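Local structure of response regulator receiver (Brucella melitensis biovar Abortus, 4G97) at residues 11-16 / 224-229; 17-22 / 230-235; 170-175 / 194-199. The protein probably acts as a PhyR-type two-component response regulator of the general stress response, joining a sigma-factor-like domain to a phosphorylatable receiver domain. All blocks are in the same frame, centred on the assembly; numbering follows the deposited sequence.

Interaction 1 of 3, residues 11-16 / 224-229; sequences LPYLRR and RLLTGE
Leu226 lays its side chain on one flank of the helix segment 11-16, and Arg15 reaches round to grip the backbone behind it. CB of Leu226 sits 3.8 Å from Pro12 CB and 3.4 Å from Pro12 O. Its two methyls part: CD1 comes to the edge of the Tyr13 ring, near the ring plane, 3.9 Å from Tyr13 CD1, while CD2 rests 3.7 Å from Arg16 CB. Arg15 starts with CG anti to the carbonyl carbon (chi1 -72°) and runs extended to NE, which carries the guanidinium past Leu226 to the next peptides. NH1 of Arg15 donates to Leu226 O at 2.9 Å; the bond is bent, 144° at the hydrogen, and lies in the carbonyl plane. Thr227 O stands over one face of the same guanidinium, 3.3 Å from Arg15 CZ, and makes no bond with it. The carbonyl of Leu226 also receives a CH...O contact from Pro12 CA.

Behind this shell, NH2 of Arg16 lies over one face of the Tyr13 ring, toward its rim, and forms a salt bridge with Glu105 OE1. On the loop side, Thr227 OG1 accepts from Glu229 N at 3.0 Å, an ST turn that starts at the residue whose carbonyl covers the Arg15 face. The same hydroxyl hydrogen-bonds Glu232 OE2. The contact is an interdomain one: a helix of the sigma2-like N-terminal part docks on the loop between strands 215-219 and 236-238 of the CheY-like receiver, consistent with the closed packing of a PhyR protein.

Interaction 2 of 3, residues 17-22 / 230-235; sequences FSRALT and RPEPTF
Arg19 leaves helix 11-22 towards Glu232 and Thr234, and its CB, CD and both terminal nitrogens meet the loop 230-235. CB lies 3.3 Å from Thr234 O. With CG beside the backbone N (chi1 -65°) and the chain then extended, CD passes 3.5 Å from Pro233 O. NH1 of Arg19 turns back to donate to that same Pro233 O at 2.8 Å, 140° at the hydrogen. NH2 makes a salt bridge to Glu232 OE1 at 2.7 Å, meeting it on its anti side and tilted out of the carboxylate plane; guanidinium and carboxylate planes stand 40° apart. Here the sigma-like helix meets the receiver loop that leads into edge strand 236-238, so a buried charge pair lies across the domain boundary. NE of Arg19 pairs with Asp29 of helix 25-41, and NH1 has a second acceptor in Leu225 O; these extra bonds probably limit rotation of the guanidinium. Beside the arginine stem, Thr234 CG2 lies over the centre of a Phe235 ring face, 3.6 Å above its plane. CE1 of that ring comes within 4.0 Å of Ala20 CA, obliquely, while Leu249 and Ala253 of helix 243-265 also pack on Phe235.

Interaction 3 of 3, residues 170-175 / 194-199; sequences ARTKDE and LADGSS
The loop that follows strand 187-191 of the receiver, the strand ending in the predicted phosphorylation site Asp191, here folds against the N-terminal end of helix 173-183. Leu194 carries the contact: its CB lies 3.7 Å from Arg171 O, and CD1 presses on the start of the helix, 3.5 Å from Lys173 N. A chi1 of -48° turns CG of Leu194 away from its own carbonyl carbon, which aims CD1 at the helix end. Further round the loop, Asp196 crosses Thr172 at about a right angle, OD1 lying 3.6 Å from Thr172 CG2. That threonine is the N-cap: its OG1 accepts from Glu175 N at 3.2 Å, so the hydroxyl serves the helix and its methyl faces the loop. Glu175 OE1 in turn accepts from Arg171 N, nearly along its own C-O axis, bracing the turn before the helix. The loop closes on itself through Ser198 OG, which donates to Asp196 OD2 at 2.6 Å, and through a backbone bond from Leu194 N to Ser198 O. Each segment thus keeps these polar bonds to itself, and the two meet through van der Waals contacts alone, which implies a joint set by shape rather than by directional bonds.

Overall arrangement
Interactions 1 and 2 are neighbours, their centres 8 Å apart, and follow successive turns of helix 11-22 against successive parts of the loop leading to strand 236-238. They touch directly and so form a continuous part of the interface between the sigma-like and receiver domains; their segments alternate along the chain. Interaction 3 stands apart, with centres about 25 Å and 23 Å away, wholly inside the receiver at the C-terminal ends of edge strand 165-170 and central strand 187-191. In sequence it is nested within the long loops closed by the other two. The receiver thus carries its domain joint beside edge strand 236-238, while interaction 3 packs the loop after the strand that ends in the predicted phosphorylation site Asp191.

Interaction 1 of 3, residues 11-16 / 224-229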
loop_
_atom_site.group_PDB
_atom_site.type_symbol
_atom_site.label_atom_id
_atom_site.label_comp_id
_atom_site.label_asym_id
_atom_site.label_seq_id
_atom_site.Cartn_x
_atom_site.Cartn_y
_atom_site.Cartn_z
ATOM N N LEU A 11 -0.760 15.058 2.742
ATOM C CA LEU A 11 -1.465 14.158 3.678
ATOM C C LEU A 11 -2.042 12.880 3.009
ATOM O O LEU A 11 -1.844 11.798 3.568
ATOM C CB LEU A 11 -2.548 14.908 4.477
ATOM C CG LEU A 11 -2.065 15.953 5.486
ATOM C CD1 LEU A 11 -3.269 16.752 6.036
ATOM C CD2 LEU A 11 -1.322 15.284 6.666
ATOM N N PRO A 12 -2.723 12.937 1.836
ATOM C CA PRO A 12 -3.222 11.690 1.229
ATOM C C PRO A 12 -2.137 10.622 1.071
ATOM O O PRO A 12 -2.319 9.510 1.553
ATOM C CB PRO A 12 -3.749 12.157 -0.135
ATOM C CG PRO A 12 -4.216 13.559 0.141
ATOM C CD PRO A 12 -3.122 14.104 1.016
ATOM N N TYR A 13 -0.983 10.975 0.449
ATOM C CA TYR A 13 0.102 10.020 0.232
ATOM C C TYR A 13 0.763 9.553 1.515
ATOM O O TYR A 13 1.330 8.455 1.547
ATOM C CB TYR A 13 1.134 10.540 -0.793
ATOM C CG TYR A 13 0.593 10.597 -2.206
ATOM C CD1 TYR A 13 -0.455 9.769 -2.609
ATOM C CD2 TYR A 13 1.152 11.446 -3.156
ATOM C CE1 TYR A 13 -0.967 9.824 -3.898
ATOM C CE2 TYR A 13 0.652 11.503 -4.456
ATOM C CZ TYR A 13 -0.415 10.695 -4.817
ATOM O OH TYR A 13 -0.912 10.708 -6.096
ATOM N N LEU A 14 0.736 10.388 2.560
ATOM C CA LEU A 14 1.311 9.987 3.843
ATOM C C LEU A 14 0.421 8.904 4.471
ATOM O O LEU A 14 0.949 7.966 5.063
ATOM C CB LEU A 14 1.520 11.188 4.773
ATOM C CG LEU A 14 2.086 10.880 6.176
ATOM C CD1 LEU A 14 3.545 10.478 6.118
ATOM C CD2 LEU A 14 1.880 12.066 7.129
ATOM N N ARG A 15 -0.925 9.005 4.296
ATOM C CA ARG A 15 -1.874 7.965 4.740
ATOM C C ARG A 15 -1.602 6.679 3.942
ATOM O O ARG A 15 -1.607 5.616 4.531
ATOM C CB ARG A 15 -3.343 8.410 4.541
ATOM C CG ARG A 15 -3.764 9.485 5.533
ATOM C CD ARG A 15 -5.236 9.837 5.496
ATOM N NE ARG A 15 -5.449 11.098 6.210
ATOM C CZ ARG A 15 -5.490 12.297 5.634
ATOM N NH1 ARG A 15 -5.438 12.411 4.314
ATOM N NH2 ARG A 15 -5.634 13.384 6.368
ATOM N N ARG A 16 -1.338 6.772 2.611
ATOM C CA ARG A 16 -1.028 5.588 1.806
ATOM C C ARG A 16 0.181 4.857 2.422
ATOM O O ARG A 16 0.115 3.644 2.699
ATOM C CB ARG A 16 -0.736 5.963 0.344
ATOM C CG ARG A 16 -0.350 4.729 -0.506
ATOM C CD ARG A 16 0.057 5.080 -1.925
ATOM N NE ARG A 16 1.154 6.053 -1.926
ATOM C CZ ARG A 16 1.469 6.843 -2.941
ATOM N NH1 ARG A 16 0.805 6.761 -4.084
ATOM N NH2 ARG A 16 2.452 7.721 -2.823
ATOM N N ARG A 224 -8.579 10.374 -3.904
ATOM C CA ARG A 224 -10.012 10.193 -3.607
ATOM C C ARG A 224 -10.254 9.111 -2.528
ATOM O O ARG A 224 -11.294 9.118 -1.856
ATOM C CB ARG A 224 -10.763 9.751 -4.877
ATOM C CG ARG A 224 -11.022 10.851 -5.873
ATOM C CD ARG A 224 -11.823 10.285 -7.027
ATOM N NE ARG A 224 -12.328 11.340 -7.904
ATOM C CZ ARG A 224 -12.864 11.133 -9.103
ATOM N NH1 ARG A 224 -12.941 9.904 -9.603
ATOM N NH2 ARG A 224 -13.311 12.154 -9.820
ATOM N N LEU A 225 -9.287 8.207 -2.361
ATOM C CA LEU A 225 -9.383 7.088 -1.425
ATOM C C LEU A 225 -8.378 7.195 -0.307
ATOM O O LEU A 225 -8.147 6.231 0.420
ATOM C CB LEU A 225 -9.231 5.766 -2.187
ATOM C CG LEU A 225 -10.322 5.464 -3.216
ATOM C CD1 LEU A 225 -9.954 4.248 -4.004
ATOM C CD2 LEU A 225 -11.675 5.191 -2.537
ATOM N N LEU A 226 -7.819 8.390 -0.122
ATOM C CA LEU A 226 -6.827 8.604 0.921
ATOM C C LEU A 226 -7.201 9.777 1.823
ATOM O O LEU A 226 -6.333 10.440 2.374
ATOM C CB LEU A 226 -5.415 8.769 0.289
ATOM C CG LEU A 226 -4.824 7.568 -0.467
ATOM C CD1 LEU A 226 -3.615 7.987 -1.317
ATOM C CD2 LEU A 226 -4.434 6.436 0.512
ATOM N N THR A 227 -8.504 10.023 1.992
ATOM C CA THR A 227 -8.981 11.135 2.832
ATOM C C THR A 227 -8.860 10.858 4.326
ATOM O O THR A 227 -8.727 11.794 5.105
ATOM C CB THR A 227 -10.438 11.508 2.476
ATOM O OG1 THR A 227 -11.308 10.514 3.012
ATOM C CG2 THR A 227 -10.663 11.659 0.974
ATOM N N GLY A 228 -8.985 9.589 4.724
ATOM C CA GLY A 228 -9.015 9.212 6.139
ATOM C C GLY A 228 -10.349 9.611 6.766
ATOM O O GLY A 228 -10.477 9.661 7.987
ATOM N N GLU A 229 -11.354 9.904 5.940
ATOM C CA GLU A 229 -12.642 10.343 6.468
ATOM C C GLU A 229 -13.807 9.333 6.392
ATOM O O GLU A 229 -14.908 9.603 6.889
ATOM C CB GLU A 229 -12.994 11.742 5.923
ATOM C CG GLU A 229 -12.169 12.857 6.579
ATOM C CD GLU A 229 -12.298 13.053 8.086
ATOM O OE1 GLU A 229 -13.397 12.812 8.643
ATOM O OE2 GLU A 229 -11.299 13.481 8.707
#

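Interaction 2 of 3, residues 17-22 / 230-235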
loop_
_atom_site.group_PDB
_atom_site.type_symbol
_atom_site.label_atom_id
_atom_site.label_comp_id
_atom_site.label_asym_id
_atom_site.label_seq_id
_atom_site.Cartn_x
_atom_site.Cartn_y
_atom_site.Cartn_z
ATOM N N PHE A 17 1.254 5.626 2.695
ATOM C CA PHE A 17 2.470 5.121 3.315
ATOM C C PHE A 17 2.161 4.520 4.705
ATOM O O PHE A 17 2.557 3.388 4.970
ATOM C CB PHE A 17 3.498 6.255 3.423
ATOM C CG PHE A 17 4.778 5.899 4.140
ATOM C CD1 PHE A 17 5.664 4.965 3.600
ATOM C CD2 PHE A 17 5.126 6.529 5.333
ATOM C CE1 PHE A 17 6.845 4.636 4.266
ATOM C CE2 PHE A 17 6.322 6.212 5.983
ATOM C CZ PHE A 17 7.165 5.258 5.450
ATOM N N SER A 18 1.406 5.257 5.557
ATOM C CA SER A 18 1.056 4.827 6.912
ATOM C C SER A 18 0.251 3.517 6.921
ATOM O O SER A 18 0.557 2.642 7.715
ATOM C CB SER A 18 0.296 5.923 7.634
ATOM O OG SER A 18 0.257 5.655 9.026
ATOM N N ARG A 19 -0.756 3.383 6.022
ATOM C CA ARG A 19 -1.559 2.171 5.875
ATOM C C ARG A 19 -0.695 0.996 5.414
ATOM O O ARG A 19 -0.825 -0.089 5.975
ATOM C CB ARG A 19 -2.712 2.402 4.895
ATOM C CG ARG A 19 -3.735 3.438 5.383
ATOM C CD ARG A 19 -4.757 3.688 4.311
ATOM N NE ARG A 19 -5.542 4.889 4.584
ATOM C CZ ARG A 19 -6.522 5.341 3.813
ATOM N NH1 ARG A 19 -6.873 4.682 2.714
ATOM N NH2 ARG A 19 -7.159 6.457 4.129
ATOM N N ALA A 20 0.200 1.199 4.411
ATOM C CA ALA A 20 1.105 0.134 3.909
ATOM C C ALA A 20 2.045 -0.343 5.011
ATOM O O ALA A 20 2.368 -1.525 5.098
ATOM C CB ALA A 20 1.929 0.652 2.749
ATOM N N LEU A 21 2.443 0.592 5.880
ATOM C CA LEU A 21 3.345 0.382 6.992
ATOM C C LEU A 21 2.718 -0.356 8.166
ATOM O O LEU A 21 3.403 -1.138 8.793
ATOM C CB LEU A 21 3.850 1.753 7.445
ATOM C CG LEU A 21 5.274 1.823 7.933
ATOM C CD1 LEU A 21 6.263 1.604 6.777
ATOM C CD2 LEU A 21 5.527 3.178 8.599
ATOM N N THR A 22 1.439 -0.111 8.472
ATOM C CA THR A 22 0.753 -0.717 9.621
ATOM C C THR A 22 -0.173 -1.893 9.251
ATOM O O THR A 22 -0.517 -2.693 10.120
ATOM C CB THR A 22 -0.009 0.350 10.415
ATOM O OG1 THR A 22 -1.120 0.810 9.642
ATOM C CG2 THR A 22 0.872 1.494 10.849
ATOM N N ARG A 230 -13.553 8.173 5.793
ATOM C CA ARG A 230 -14.541 7.104 5.647
ATOM C C ARG A 230 -13.830 5.805 5.320
ATOM O O ARG A 230 -12.600 5.859 5.142
ATOM C CB ARG A 230 -15.607 7.457 4.586
ATOM C CG ARG A 230 -15.082 7.595 3.167
ATOM C CD ARG A 230 -16.095 8.309 2.313
ATOM N NE ARG A 230 -15.390 9.123 1.338
ATOM C CZ ARG A 230 -15.053 10.391 1.521
ATOM N NH1 ARG A 230 -15.434 11.034 2.616
ATOM N NH2 ARG A 230 -14.366 11.038 0.592
ATOM N N PRO A 231 -14.546 4.631 5.276
ATOM C CA PRO A 231 -13.854 3.362 4.962
ATOM C C PRO A 231 -13.161 3.420 3.604
ATOM O O PRO A 231 -13.771 3.801 2.616
ATOM C CB PRO A 231 -14.981 2.310 4.995
ATOM C CG PRO A 231 -16.023 2.913 5.897
ATOM C CD PRO A 231 -15.981 4.386 5.554
ATOM N N GLU A 232 -11.870 3.091 3.575
ATOM C CA GLU A 232 -11.070 3.155 2.345
ATOM C C GLU A 232 -10.055 2.000 2.270
ATOM O O GLU A 232 -9.714 1.436 3.311
ATOM C CB GLU A 232 -10.297 4.489 2.296
ATOM C CG GLU A 232 -11.123 5.717 1.964
ATOM C CD GLU A 232 -10.500 7.052 2.341
ATOM O OE1 GLU A 232 -9.669 7.103 3.274
ATOM O OE2 GLU A 232 -10.886 8.063 1.716
ATOM N N PRO A 233 -9.482 1.709 1.076
ATOM C CA PRO A 233 -8.474 0.628 0.985
ATOM C C PRO A 233 -7.243 0.800 1.853
ATOM O O PRO A 233 -6.768 1.924 2.060
ATOM C CB PRO A 233 -8.031 0.674 -0.484
ATOM C CG PRO A 233 -9.175 1.309 -1.219
ATOM C CD PRO A 233 -9.772 2.293 -0.257
ATOM N N THR A 234 -6.691 -0.325 2.315
ATOM C CA THR A 234 -5.443 -0.349 3.076
ATOM C C THR A 234 -4.279 -0.249 2.069
ATOM O O THR A 234 -3.289 0.420 2.333
ATOM C CB THR A 234 -5.357 -1.663 3.887
ATOM O OG1 THR A 234 -6.377 -1.633 4.865
ATOM C CG2 THR A 234 -4.007 -1.867 4.567
ATOM N N PHE A 235 -4.385 -0.970 0.953
ATOM C CA PHE A 235 -3.315 -1.060 -0.047
ATOM C C PHE A 235 -3.805 -0.506 -1.356
ATOM O O PHE A 235 -4.849 -0.914 -1.844
ATOM C CB PHE A 235 -2.822 -2.511 -0.181
ATOM C CG PHE A 235 -2.342 -3.128 1.107
ATOM C CD1 PHE A 235 -1.163 -2.688 1.716
ATOM C CD2 PHE A 235 -3.018 -4.205 1.673
ATOM C CE1 PHE A 235 -0.722 -3.253 2.909
ATOM C CE2 PHE A 235 -2.563 -4.788 2.866
ATOM C CZ PHE A 235 -1.415 -4.315 3.473
#

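Interaction 3 of 3, residues 170-175 / 194-199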
loop_
_atom_site.group_PDB
_atom_site.type_symbol
_atom_site.label_atom_id
_atom_site.label_comp_id
_atom_site.label_asym_id
_atom_site.label_seq_id
_atom_site.Cartn_x
_atom_site.Cartn_y
_atom_site.Cartn_z
ATOM N N ALA A 170 -11.067 -11.131 -13.996
ATOM C CA ALA A 170 -12.488 -10.779 -14.055
ATOM C C ALA A 170 -12.608 -9.328 -14.571
ATOM O O ALA A 170 -11.853 -8.464 -14.136
ATOM C CB ALA A 170 -13.103 -10.900 -12.684
ATOM N N ARG A 171 -13.517 -9.085 -15.533
ATOM C CA ARG A 171 -13.729 -7.766 -16.139
ATOM C C ARG A 171 -14.946 -7.029 -15.544
ATOM O O ARG A 171 -15.013 -5.801 -15.618
ATOM C CB ARG A 171 -13.834 -7.871 -17.682
ATOM C CG ARG A 171 -12.744 -8.717 -18.363
ATOM C CD ARG A 171 -11.532 -7.913 -18.798
ATOM N NE ARG A 171 -10.450 -8.757 -19.325
ATOM C CZ ARG A 171 -9.176 -8.380 -19.431
ATOM N NH1 ARG A 171 -8.796 -7.171 -19.027
ATOM N NH2 ARG A 171 -8.269 -9.214 -19.929
ATOM N N THR A 172 -15.901 -7.772 -14.955
ATOM C CA THR A 172 -17.122 -7.198 -14.351
ATOM C C THR A 172 -17.303 -7.733 -12.935
ATOM O O THR A 172 -16.587 -8.653 -12.551
ATOM C CB THR A 172 -18.381 -7.532 -15.193
ATOM O OG1 THR A 172 -18.851 -8.841 -14.853
ATOM C CG2 THR A 172 -18.151 -7.416 -16.692
ATOM N N LYS A 173 -18.298 -7.201 -12.184
ATOM C CA LYS A 173 -18.617 -7.662 -10.830
ATOM C C LYS A 173 -19.103 -9.124 -10.853
ATOM O O LYS A 173 -18.674 -9.923 -10.019
ATOM C CB LYS A 173 -19.657 -6.742 -10.183
ATOM C CG LYS A 173 -20.091 -7.173 -8.786
ATOM C CD LYS A 173 -21.250 -6.343 -8.285
ATOM C CE LYS A 173 -21.731 -6.808 -6.937
ATOM N NZ LYS A 173 -22.537 -8.057 -7.029
ATOM N N ASP A 174 -19.972 -9.463 -11.824
ATOM C CA ASP A 174 -20.547 -10.796 -12.030
ATOM C C ASP A 174 -19.481 -11.846 -12.339
ATOM O O ASP A 174 -19.547 -12.942 -11.785
ATOM C CB ASP A 174 -21.585 -10.752 -13.146
ATOM N N GLU A 175 -18.500 -11.524 -13.212
ATOM C CA GLU A 175 -17.414 -12.459 -13.530
ATOM C C GLU A 175 -16.532 -12.660 -12.307
ATOM O O GLU A 175 -16.057 -13.774 -12.094
ATOM C CB GLU A 175 -16.544 -11.960 -14.684
ATOM C CG GLU A 175 -17.186 -12.060 -16.052
ATOM C CD GLU A 175 -16.339 -11.558 -17.206
ATOM O OE1 GLU A 175 -15.239 -11.013 -16.959
ATOM O OE2 GLU A 175 -16.784 -11.711 -18.366
ATOM N N LEU A 194 -15.031 -0.584 -13.211
ATOM C CA LEU A 194 -15.089 -1.704 -14.155
ATOM C C LEU A 194 -15.612 -1.303 -15.542
ATOM O O LEU A 194 -15.761 -0.104 -15.804
ATOM C CB LEU A 194 -15.889 -2.876 -13.547
ATOM C CG LEU A 194 -15.514 -3.276 -12.114
ATOM C CD1 LEU A 194 -16.474 -4.298 -11.555
ATOM C CD2 LEU A 194 -14.071 -3.750 -12.022
ATOM N N ALA A 195 -15.843 -2.304 -16.439
ATOM C CA ALA A 195 -16.362 -2.136 -17.806
ATOM C C ALA A 195 -17.656 -1.314 -17.753
ATOM O O ALA A 195 -17.803 -0.318 -18.467
ATOM C CB ALA A 195 -16.619 -3.504 -18.430
ATOM N N ASP A 196 -18.552 -1.723 -16.849
ATOM C CA ASP A 196 -19.806 -1.082 -16.473
ATOM C C ASP A 196 -19.412 -0.034 -15.428
ATOM O O ASP A 196 -18.402 -0.211 -14.747
ATOM C CB ASP A 196 -20.733 -2.127 -15.828
ATOM C CG ASP A 196 -19.988 -3.346 -15.301
ATOM O OD1 ASP A 196 -19.835 -4.324 -16.066
ATOM O OD2 ASP A 196 -19.475 -3.284 -14.162
ATOM N N GLY A 197 -20.208 1.020 -15.278
ATOM C CA GLY A 197 -19.938 2.091 -14.318
ATOM C C GLY A 197 -19.662 1.659 -12.885
ATOM O O GLY A 197 -19.035 2.408 -12.126
ATOM N N SER A 198 -20.112 0.428 -12.527
ATOM C CA SER A 198 -20.009 -0.208 -11.214
ATOM C C SER A 198 -18.621 -0.189 -10.557
ATOM O O SER A 198 -17.582 -0.220 -11.235
ATOM C CB SER A 198 -20.579 -1.624 -11.249
ATOM O OG SER A 198 -19.627 -2.587 -11.671
ATOM N N SER A 199 -18.642 -0.160 -9.217
ATOM C CA SER A 199 -17.500 -0.122 -8.322
ATOM C C SER A 199 -16.836 -1.486 -8.167
ATOM O O SER A 199 -17.510 -2.503 -7.981
ATOM C CB SER A 199 -17.946 0.389 -6.952
ATOM O OG SER A 199 -16.854 0.629 -6.081
#